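Local coordinates for peptidoglycan-recognition protein LB (Drosophila melanogaster, PDB 7NSZ) that hydrolyses the amide bond between N-acetylmuramic acid and L-alanine in bacterial peptidoglycan, using a zinc ion, and so degrades this immune elicitor, at residues 104-109 and 155-160. The protein carries 1 engineered substitution. Numbering follows the deposited sequence.
Sequences PKYNDK and RQVRDT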
loop_
_atom_site.group_PDB
_atom_site.type_symbol
_atom_site.label_atom_id
_atom_site.label_comp_id
_atom_site.label_asym_id
_atom_site.label_seq_id
_atom_site.Cartn_x
_atom_site.Cartn_y
_atom_site.Cartn_z
ATOM N N PRO A 104 8.448 -5.798 -7.417
ATOM C CA PRO A 104 9.767 -6.415 -7.667
ATOM C C PRO A 104 10.921 -5.410 -7.595
ATOM O O PRO A 104 10.793 -4.318 -8.139
ATOM C CB PRO A 104 9.584 -7.000 -9.080
ATOM C CG PRO A 104 8.099 -7.278 -9.204
ATOM C CD PRO A 104 7.425 -6.155 -8.399
ATOM N N LYS A 105 11.983 -5.788 -6.912
ATOM C CA LYS A 105 13.221 -5.014 -6.703
ATOM C C LYS A 105 13.030 -3.990 -5.584
ATOM O O LYS A 105 14.053 -3.423 -5.149
ATOM C CB LYS A 105 13.679 -4.238 -7.953
ATOM C CG LYS A 105 13.770 -4.993 -9.256
ATOM C CD LYS A 105 14.870 -5.955 -9.191
ATOM C CE LYS A 105 15.190 -6.576 -10.533
ATOM N NZ LYS A 105 16.408 -7.396 -10.444
ATOM N N TYR A 106 11.811 -3.819 -5.043
ATOM C CA TYR A 106 11.577 -2.868 -3.932
ATOM C C TYR A 106 10.991 -3.523 -2.696
ATOM O O TYR A 106 10.696 -2.827 -1.725
ATOM C CB TYR A 106 10.640 -1.760 -4.400
ATOM C CG TYR A 106 11.308 -0.830 -5.382
ATOM C CD1 TYR A 106 11.448 -1.149 -6.724
ATOM C CD2 TYR A 106 11.832 0.368 -4.950
ATOM C CE1 TYR A 106 12.068 -0.286 -7.613
ATOM C CE2 TYR A 106 12.503 1.225 -5.797
ATOM C CZ TYR A 106 12.596 0.900 -7.135
ATOM O OH TYR A 106 13.197 1.770 -8.001
ATOM N N ASN A 107 10.746 -4.837 -2.727
ATOM C CA ASN A 107 9.977 -5.477 -1.631
ATOM C C ASN A 107 10.708 -5.419 -0.303
ATOM O O ASN A 107 10.056 -5.344 0.753
ATOM C CB ASN A 107 9.640 -6.915 -2.004
ATOM C CG ASN A 107 8.530 -6.967 -3.021
ATOM O OD1 ASN A 107 7.523 -6.257 -2.916
ATOM N ND2 ASN A 107 8.683 -7.837 -4.004
ATOM N N ASP A 108 12.045 -5.401 -0.320
ATOM C CA ASP A 108 12.842 -5.354 0.929
ATOM C C ASP A 108 13.311 -3.920 1.215
ATOM O O ASP A 108 14.228 -3.776 2.015
ATOM C CB ASP A 108 14.059 -6.281 0.811
ATOM C CG ASP A 108 15.046 -5.779 -0.255
ATOM O OD1 ASP A 108 14.731 -4.849 -1.048
ATOM O OD2 ASP A 108 16.131 -6.392 -0.339
ATOM N N LYS A 109 12.681 -2.897 0.645
ATOM C CA LYS A 109 13.158 -1.507 0.883
ATOM C C LYS A 109 12.013 -0.503 0.707
ATOM O O LYS A 109 12.239 0.678 0.386
ATOM C CB LYS A 109 14.310 -1.197 -0.077
ATOM C CG LYS A 109 13.956 -1.334 -1.543
ATOM C CD LYS A 109 15.051 -0.919 -2.537
ATOM C CE LYS A 109 16.257 -1.825 -2.497
ATOM N NZ LYS A 109 16.008 -3.149 -3.109
ATOM N N ARG A 155 3.527 1.448 -11.388
ATOM C CA ARG A 155 3.778 1.515 -12.854
ATOM C C ARG A 155 5.178 2.067 -13.112
ATOM O O ARG A 155 5.623 1.902 -14.270
ATOM C CB ARG A 155 2.710 2.374 -13.514
ATOM C CG ARG A 155 2.655 3.803 -13.025
ATOM C CD ARG A 155 1.894 4.749 -13.954
ATOM N NE ARG A 155 0.518 4.308 -14.074
ATOM C CZ ARG A 155 -0.372 4.834 -14.914
ATOM N NH1 ARG A 155 -0.027 5.901 -15.615
ATOM N NH2 ARG A 155 -1.582 4.350 -15.020
ATOM N N GLN A 156 5.865 2.750 -12.221
ATOM C CA GLN A 156 7.216 3.275 -12.461
ATOM C C GLN A 156 8.274 2.197 -12.351
ATOM O O GLN A 156 9.408 2.466 -12.805
ATOM C CB GLN A 156 7.470 4.421 -11.493
ATOM C CG GLN A 156 6.572 5.601 -11.799
ATOM C CD GLN A 156 6.762 6.693 -10.790
ATOM O OE1 GLN A 156 6.161 6.715 -9.703
ATOM N NE2 GLN A 156 7.625 7.649 -11.062
ATOM N N VAL A 157 7.949 1.011 -11.823
ATOM C CA VAL A 157 9.005 -0.021 -11.608
ATOM C C VAL A 157 8.651 -1.335 -12.325
ATOM O O VAL A 157 9.499 -2.236 -12.236
ATOM C CB VAL A 157 9.289 -0.183 -10.098
ATOM C CG1 VAL A 157 9.553 1.189 -9.469
ATOM C CG2 VAL A 157 8.171 -0.864 -9.327
ATOM N N ARG A 158 7.458 -1.441 -12.898
ATOM C CA ARG A 158 7.059 -2.680 -13.601
ATOM C C ARG A 158 6.060 -2.319 -14.654
ATOM O O ARG A 158 5.445 -1.242 -14.655
ATOM C CB ARG A 158 6.405 -3.696 -12.661
ATOM C CG ARG A 158 7.389 -4.400 -11.749
ATOM C CD ARG A 158 8.365 -5.257 -12.495
ATOM N NE ARG A 158 7.729 -6.157 -13.438
ATOM C CZ ARG A 158 8.375 -6.772 -14.414
ATOM N NH1 ARG A 158 9.690 -6.625 -14.524
ATOM N NH2 ARG A 158 7.676 -7.502 -15.265
ATOM N N ASP A 159 5.891 -3.246 -15.591
ATOM C CA ASP A 159 4.934 -3.034 -16.672
ATOM C C ASP A 159 3.537 -3.297 -16.128
ATOM O O ASP A 159 3.075 -4.440 -16.187
ATOM C CB ASP A 159 5.329 -3.922 -17.845
ATOM C CG ASP A 159 4.339 -3.930 -18.979
ATOM O OD1 ASP A 159 3.626 -2.910 -19.167
ATOM O OD2 ASP A 159 4.364 -4.948 -19.716
ATOM N N THR A 160 2.915 -2.264 -15.572
ATOM C CA THR A 160 1.554 -2.342 -15.003
ATOM C C THR A 160 0.895 -0.976 -15.136
ATOM O O THR A 160 1.648 0.002 -15.158
ATOM C CB THR A 160 1.577 -2.723 -13.509
ATOM O OG1 THR A 160 0.239 -2.823 -13.087
ATOM C CG2 THR A 160 2.248 -1.731 -12.595
HETATM O O HOH W 1 11.265 -3.548 -10.812
#
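Val-157 sets its CG1 methyl obliquely against the ring of Tyr-106, 3.5 Å from CE1, with CB 3.7 Å from the same atom. CG1 stands anti to the carbonyl carbon (chi1 -51°), which turns it toward CE1 and CZ. Alongside, the Pro-104 ring lies nearly at right angles to the Arg-158 chain, its CD 3.8 Å from Arg-158 CG; the bend at chi2 (-65°) brings Arg-158 CD beside the proline. Between these two apolar pairs a water joins the backbones, donating to Pro-104 O at 2.8 Å and to Val-157 O at 2.6 Å. Pro-104 O also sits in plane at the edge of the Tyr-106 ring. That ring packs edge-to-face with Tyr-40 and, like Val-157, touches Leu-152. Putting an alanine at Tyr-106 would probably leave Val-157 CG1 without its aromatic partner and open a gap beside Leu-152. On the far side, Lys-109 N bonds Tyr-106 O to close a type I beta turn, and Lys-109 NZ bonds Lys-105 O and pairs with Asp-108 OD1. This surface contact joins the loop before strand 110-115 to that following zinc ligand His-154, with Arg-158 about 8 Å (nearest side-chain atom) from the zinc of the amidase site.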